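Local coordinates for protein CaaX farnesyltransferase beta subunit Ram1 (Aspergillus fumigatus, PDB 4L9P) that probably serves as the peptide-binding subunit of a zinc-dependent heterodimer that transfers a farnesyl group from farnesyl diphosphate to a cysteine near the C-terminus of target proteins, at residues B[128-133]-B[165-170]; B[436-441]-B[489-494]. One frame throughout, in Å; residues are numbered along the deposited sequence.

Contact 1: residues B[128-133]-B[165-170]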
loop_
_atom_site.group_PDB
_atom_site.type_symbol
_atom_site.label_atom_id
_atom_site.label_comp_id
_atom_site.label_asym_id
_atom_site.label_seq_id
_atom_site.Cartn_x
_atom_site.Cartn_y
_atom_site.Cartn_z
ATOM N N ASP B 128 -16.323 -0.217 -23.219
ATOM C CA ASP B 128 -16.758 0.769 -22.238
ATOM C C ASP B 128 -15.554 1.297 -21.450
ATOM O O ASP B 128 -15.450 2.521 -21.174
ATOM C CB ASP B 128 -17.726 0.174 -21.215
ATOM C CG ASP B 128 -19.088 -0.200 -21.810
ATOM O OD1 ASP B 128 -19.458 0.350 -22.875
ATOM O OD2 ASP B 128 -19.794 -1.026 -21.165
ATOM N N HIS B 129 -14.668 0.402 -21.031
ATOM C CA HIS B 129 -13.503 0.871 -20.252
ATOM C C HIS B 129 -12.502 1.665 -21.074
ATOM O O HIS B 129 -11.932 2.632 -20.547
ATOM C CB HIS B 129 -12.831 -0.310 -19.559
ATOM C CG HIS B 129 -13.782 -1.060 -18.678
ATOM N ND1 HIS B 129 -14.683 -0.410 -17.849
ATOM C CD2 HIS B 129 -14.000 -2.400 -18.517
ATOM C CE1 HIS B 129 -15.418 -1.319 -17.217
ATOM N NE2 HIS B 129 -15.010 -2.537 -17.594
ATOM N N LEU B 130 -12.302 1.289 -22.338
ATOM C CA LEU B 130 -11.427 2.080 -23.203
ATOM C C LEU B 130 -11.968 3.516 -23.296
ATOM O O LEU B 130 -11.215 4.462 -23.179
ATOM C CB LEU B 130 -11.386 1.509 -24.655
ATOM C CG LEU B 130 -10.564 0.219 -24.739
ATOM C CD1 LEU B 130 -10.791 -0.424 -26.116
ATOM C CD2 LEU B 130 -9.082 0.456 -24.578
ATOM N N GLU B 131 -13.266 3.673 -23.559
ATOM C CA GLU B 131 -13.783 5.026 -23.686
ATOM C C GLU B 131 -13.633 5.831 -22.389
ATOM O O GLU B 131 -13.292 7.036 -22.429
ATOM C CB GLU B 131 -15.231 5.001 -24.162
ATOM C CG GLU B 131 -15.367 4.379 -25.551
ATOM C CD GLU B 131 -16.798 4.308 -26.034
ATOM O OE1 GLU B 131 -17.676 4.845 -25.315
ATOM O OE2 GLU B 131 -17.055 3.737 -27.140
ATOM N N TYR B 132 -13.842 5.171 -21.265
ATOM C CA TYR B 132 -13.692 5.831 -19.976
ATOM C C TYR B 132 -12.246 6.315 -19.814
ATOM O O TYR B 132 -12.012 7.443 -19.356
ATOM C CB TYR B 132 -14.073 4.849 -18.871
ATOM C CG TYR B 132 -14.008 5.459 -17.509
ATOM C CD1 TYR B 132 -15.103 6.167 -16.995
ATOM C CD2 TYR B 132 -12.846 5.350 -16.727
ATOM C CE1 TYR B 132 -15.063 6.759 -15.746
ATOM C CE2 TYR B 132 -12.789 5.958 -15.452
ATOM C CZ TYR B 132 -13.916 6.646 -14.973
ATOM O OH TYR B 132 -13.865 7.238 -13.739
ATOM N N LEU B 133 -11.262 5.466 -20.131
ATOM C CA LEU B 133 -9.864 5.813 -19.895
ATOM C C LEU B 133 -9.390 6.891 -20.865
ATOM O O LEU B 133 -8.648 7.799 -20.472
ATOM C CB LEU B 133 -9.016 4.552 -20.055
ATOM C CG LEU B 133 -9.129 3.551 -18.875
ATOM C CD1 LEU B 133 -8.663 2.107 -19.354
ATOM C CD2 LEU B 133 -8.326 4.055 -17.693
ATOM N N LEU B 165 -5.550 -3.091 -21.682
ATOM C CA LEU B 165 -6.623 -3.416 -22.621
ATOM C C LEU B 165 -6.132 -3.591 -24.065
ATOM O O LEU B 165 -6.957 -3.873 -24.946
ATOM C CB LEU B 165 -7.680 -2.308 -22.574
ATOM C CG LEU B 165 -8.527 -2.393 -21.303
ATOM C CD1 LEU B 165 -9.240 -1.078 -21.080
ATOM C CD2 LEU B 165 -9.584 -3.560 -21.358
ATOM N N GLY B 166 -4.836 -3.437 -24.306
ATOM C CA GLY B 166 -4.285 -3.801 -25.612
ATOM C C GLY B 166 -4.147 -2.661 -26.568
ATOM O O GLY B 166 -3.927 -2.925 -27.784
ATOM N N GLU B 167 -4.274 -1.412 -26.105
ATOM C CA GLU B 167 -4.022 -0.264 -26.976
ATOM C C GLU B 167 -2.552 -0.003 -27.190
ATOM O O GLU B 167 -1.706 -0.278 -26.305
ATOM C CB GLU B 167 -4.662 1.016 -26.467
ATOM C CG GLU B 167 -6.146 0.860 -26.197
ATOM C CD GLU B 167 -6.936 0.787 -27.476
ATOM O OE1 GLU B 167 -7.292 1.860 -28.033
ATOM O OE2 GLU B 167 -7.203 -0.352 -27.961
ATOM N N ASP B 168 -2.258 0.597 -28.345
ATOM C CA ASP B 168 -0.911 1.079 -28.607
ATOM C C ASP B 168 -0.935 2.532 -28.136
ATOM O O ASP B 168 -1.683 3.301 -28.672
ATOM C CB ASP B 168 -0.661 1.036 -30.131
ATOM C CG ASP B 168 0.641 1.639 -30.540
ATOM O OD1 ASP B 168 1.385 2.212 -29.741
ATOM O OD2 ASP B 168 0.925 1.557 -31.740
ATOM N N VAL B 169 -0.159 2.898 -27.111
ATOM C CA VAL B 169 -0.202 4.267 -26.592
ATOM C C VAL B 169 0.955 5.137 -27.136
ATOM O O VAL B 169 1.191 6.235 -26.621
ATOM C CB VAL B 169 -0.224 4.315 -25.049
ATOM C CG1 VAL B 169 -1.495 3.601 -24.513
ATOM C CG2 VAL B 169 1.029 3.684 -24.461
ATOM N N THR B 170 1.654 4.645 -28.163
ATOM C CA THR B 170 2.705 5.410 -28.863
ATOM C C THR B 170 2.215 6.788 -29.257
ATOM O O THR B 170 2.969 7.741 -29.238
ATOM C CB THR B 170 3.150 4.673 -30.180
ATOM O OG1 THR B 170 3.693 3.422 -29.796
ATOM C CG2 THR B 170 4.218 5.458 -30.915
#

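Contact 2: residues B[436-441]-B[489-494]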
loop_
_atom_site.group_PDB
_atom_site.type_symbol
_atom_site.label_atom_id
_atom_site.label_comp_id
_atom_site.label_asym_id
_atom_site.label_seq_id
_atom_site.Cartn_x
_atom_site.Cartn_y
_atom_site.Cartn_z
ATOM N N TYR B 436 -6.087 -0.175 -11.375
ATOM C CA TYR B 436 -5.627 -1.247 -10.494
ATOM C C TYR B 436 -6.531 -2.488 -10.495
ATOM O O TYR B 436 -6.005 -3.590 -10.319
ATOM C CB TYR B 436 -5.346 -0.717 -9.073
ATOM C CG TYR B 436 -4.109 0.181 -9.109
ATOM C CD1 TYR B 436 -2.864 -0.282 -9.592
ATOM C CD2 TYR B 436 -4.187 1.510 -8.684
ATOM C CE1 TYR B 436 -1.719 0.506 -9.594
ATOM C CE2 TYR B 436 -3.064 2.305 -8.703
ATOM C CZ TYR B 436 -1.835 1.840 -9.141
ATOM O OH TYR B 436 -0.709 2.651 -9.169
ATOM N N ALA B 437 -7.836 -2.338 -10.770
ATOM C CA ALA B 437 -8.651 -3.551 -10.967
ATOM C C ALA B 437 -8.211 -4.276 -12.244
ATOM O O ALA B 437 -8.098 -5.506 -12.220
ATOM C CB ALA B 437 -10.118 -3.211 -11.060
ATOM N N LEU B 438 -7.906 -3.534 -13.315
ATOM C CA LEU B 438 -7.410 -4.184 -14.536
ATOM C C LEU B 438 -6.062 -4.836 -14.295
ATOM O O LEU B 438 -5.775 -5.917 -14.787
ATOM C CB LEU B 438 -7.344 -3.190 -15.692
ATOM C CG LEU B 438 -8.725 -2.711 -16.196
ATOM C CD1 LEU B 438 -8.474 -1.552 -17.170
ATOM C CD2 LEU B 438 -9.476 -3.833 -16.911
ATOM N N THR B 439 -5.201 -4.172 -13.518
ATOM C CA THR B 439 -3.861 -4.702 -13.256
ATOM C C THR B 439 -3.995 -6.052 -12.530
ATOM O O THR B 439 -3.347 -7.051 -12.869
ATOM C CB THR B 439 -3.053 -3.698 -12.415
ATOM O OG1 THR B 439 -2.778 -2.531 -13.199
ATOM C CG2 THR B 439 -1.732 -4.299 -12.020
ATOM N N GLY B 440 -4.867 -6.119 -11.521
ATOM C CA GLY B 440 -5.103 -7.366 -10.817
ATOM C C GLY B 440 -5.733 -8.453 -11.676
ATOM O O GLY B 440 -5.347 -9.612 -11.526
ATOM N N LEU B 441 -6.667 -8.086 -12.565
ATOM C CA LEU B 441 -7.217 -9.078 -13.468
ATOM C C LEU B 441 -6.084 -9.634 -14.348
ATOM O O LEU B 441 -6.026 -10.840 -14.618
ATOM C CB LEU B 441 -8.302 -8.414 -14.292
ATOM C CG LEU B 441 -8.991 -9.435 -15.279
ATOM C CD1 LEU B 441 -9.626 -10.669 -14.578
ATOM C CD2 LEU B 441 -10.051 -8.618 -16.058
ATOM N N ASP B 489 -11.320 -12.009 -22.355
ATOM C CA ASP B 489 -11.043 -10.995 -21.284
ATOM C C ASP B 489 -9.519 -10.823 -21.087
ATOM O O ASP B 489 -9.122 -10.139 -20.127
ATOM C CB ASP B 489 -11.627 -11.513 -19.957
ATOM C CG ASP B 489 -13.128 -11.697 -19.982
ATOM O OD1 ASP B 489 -13.859 -10.969 -20.737
ATOM O OD2 ASP B 489 -13.599 -12.573 -19.215
ATOM N N ARG B 490 -8.650 -11.514 -21.850
ATOM C CA ARG B 490 -7.204 -11.458 -21.581
ATOM C C ARG B 490 -6.597 -10.084 -21.800
ATOM O O ARG B 490 -6.814 -9.421 -22.804
ATOM C CB ARG B 490 -6.468 -12.518 -22.452
ATOM C CG ARG B 490 -4.945 -12.477 -22.177
ATOM C CD ARG B 490 -4.197 -13.662 -22.788
ATOM N NE ARG B 490 -4.598 -14.912 -22.127
ATOM C CZ ARG B 490 -4.125 -15.308 -20.936
ATOM N NH1 ARG B 490 -3.141 -14.601 -20.352
ATOM N NH2 ARG B 490 -4.600 -16.407 -20.333
ATOM N N LEU B 491 -5.848 -9.658 -20.765
ATOM C CA LEU B 491 -5.132 -8.396 -20.812
ATOM C C LEU B 491 -3.657 -8.613 -21.031
ATOM O O LEU B 491 -3.150 -9.734 -20.874
ATOM C CB LEU B 491 -5.343 -7.724 -19.417
ATOM C CG LEU B 491 -6.812 -7.425 -19.073
ATOM C CD1 LEU B 491 -6.901 -6.822 -17.629
ATOM C CD2 LEU B 491 -7.444 -6.462 -20.089
ATOM N N VAL B 492 -2.952 -7.540 -21.389
ATOM C CA VAL B 492 -1.507 -7.602 -21.544
ATOM C C VAL B 492 -0.856 -7.874 -20.191
ATOM O O VAL B 492 -1.304 -7.344 -19.189
ATOM C CB VAL B 492 -1.073 -6.257 -22.162
ATOM C CG1 VAL B 492 0.371 -5.957 -22.049
ATOM C CG2 VAL B 492 -1.670 -6.083 -23.588
ATOM N N PRO B 493 0.213 -8.678 -20.132
ATOM C CA PRO B 493 0.892 -8.925 -18.825
ATOM C C PRO B 493 1.628 -7.639 -18.362
ATOM O O PRO B 493 2.167 -6.874 -19.182
ATOM C CB PRO B 493 1.901 -10.053 -19.137
ATOM C CG PRO B 493 2.103 -9.967 -20.652
ATOM C CD PRO B 493 0.800 -9.406 -21.271
ATOM N N PHE B 494 1.631 -7.411 -17.039
ATOM C CA PHE B 494 2.396 -6.328 -16.431
ATOM C C PHE B 494 3.493 -6.889 -15.541
ATOM O O PHE B 494 3.350 -7.944 -14.911
ATOM C CB PHE B 494 1.495 -5.438 -15.590
ATOM C CG PHE B 494 0.988 -4.191 -16.264
ATOM C CD1 PHE B 494 0.798 -4.121 -17.659
ATOM C CD2 PHE B 494 0.699 -3.097 -15.459
ATOM C CE1 PHE B 494 0.315 -2.929 -18.246
ATOM C CE2 PHE B 494 0.225 -1.919 -16.003
ATOM C CZ PHE B 494 0.017 -1.810 -17.432
#

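Contact 1: residues B[128-133]-B[165-170]
In the alpha-alpha toroid of the prenyltransferase beta subunit, one face of helix 126-135 meets the loop leaving helix 151-164, with Leu130, Leu133 and His129 on the helix and Leu165 and Glu167 on the loop. Leu165 reaches toward the helix, and its CD1 is the common meeting point: Leu133 CD1 lies 3.7 Å from Leu165 CD1, and His129 CB comes within 4.0 Å of the same methyl. Leu130 and Leu165 run past each other in opposite senses, which lays Leu130 CD2 3.7 Å from Leu165 CB. That CD2 methyl also presses on Glu167, 3.4 Å from its CG. The bend at the second torsion of Glu167 (chi2 -73°) brings the carboxylate carbon alongside the same methyl, Glu167 CD to Leu130 CD2 being 3.6 Å, while OE1 is hydrogen-bonded to Tyr134 OH, just beyond the helix segment.

Gly166 ends the preceding helix in a Schellman motif, its positive phi (96°) turning the chain between the two residues that touch the helix. Farther along, Asp168 OD1 accepts Thr170 N, which makes an Asx turn, and also Thr170 OG1. On the helix, His129 ND1 is hydrogen-bonded to Gly420 N and NE2 to Gln415 OE1, which fixes the ring's rotation; its CB is the atom that meets Leu165. Leu162 of helix 151-164 packs on Leu130 and Leu133. Dispersion rather than a polar bond between the two segments therefore holds these faces together, and Tyr134 OH may help orient the Glu167 carboxylate against Leu130.

Contact 2: residues B[436-441]-B[489-494]
Leu491 pushes its CD1 methyl onto helix 431-444 where Leu438 and Leu441, nearly one turn apart, offer their side chains. This methyl sits 4.0 Å from Leu438 CD2 and equally 4.0 Å from Leu441 CD2, while Leu438 O is nearer still, 3.2 Å from Leu491 CD1. Both helix leucines cross Leu491 at about a right angle. In Leu441 the first torsion sets CG anti to the backbone N (chi1 -178°), which lays CG and CD2 along the Leu491 methyl; CB of Leu441 is close to it as well, at 4.0 Å from Leu491 CD1.

Helix 431-444 belongs to the alpha-alpha toroid, and the irregular chain 489-494, on its way to the C-terminal helix 502-513, is laid across it. The side chain of Leu438 is about 9 Å from that of the zinc ligand His433, which precedes it on the same helix. Gln445, just past the helix, fastens the crossing chain with both ends of its amide, using OE1 for Leu491 N and NE2 for Asp489 O.

At the other end, the Phe494 ring comes obliquely to Thr439, whose OG1 stands 4.2 Å from Phe494 CE2. That hydroxyl is hydrogen-bonded to Cys435 O, one turn back, a carbonyl it can reach because OG1 lies beside the backbone N (chi1 -68°). Leu164 of helix 151-164 touches Leu438, Thr439 and Phe494, and its backbone bonds to that of Val492.

Contacts 1 and 2 are both buried, lie about 12 Å apart between centres, and meet directly. Leu165 joins them, its CD2 3.8 Å from Leu491 CD2 and its CD1 4.0 Å from Leu438 CD1, so helices 126-135 and 431-444 share one apolar cluster with the two loop segments. Contact 2 lies nearer the centre of the chain, and all its touching residues are buried; contact 1 lies farther out and includes the partly exposed Leu130 and Glu167. Besides leucines, contact 1 uses the stem and carboxylate of Glu167, contact 2 a phenyl ring beside a threonine. Arg126 spans both, bonding to Leu165 O and to Arg490 O.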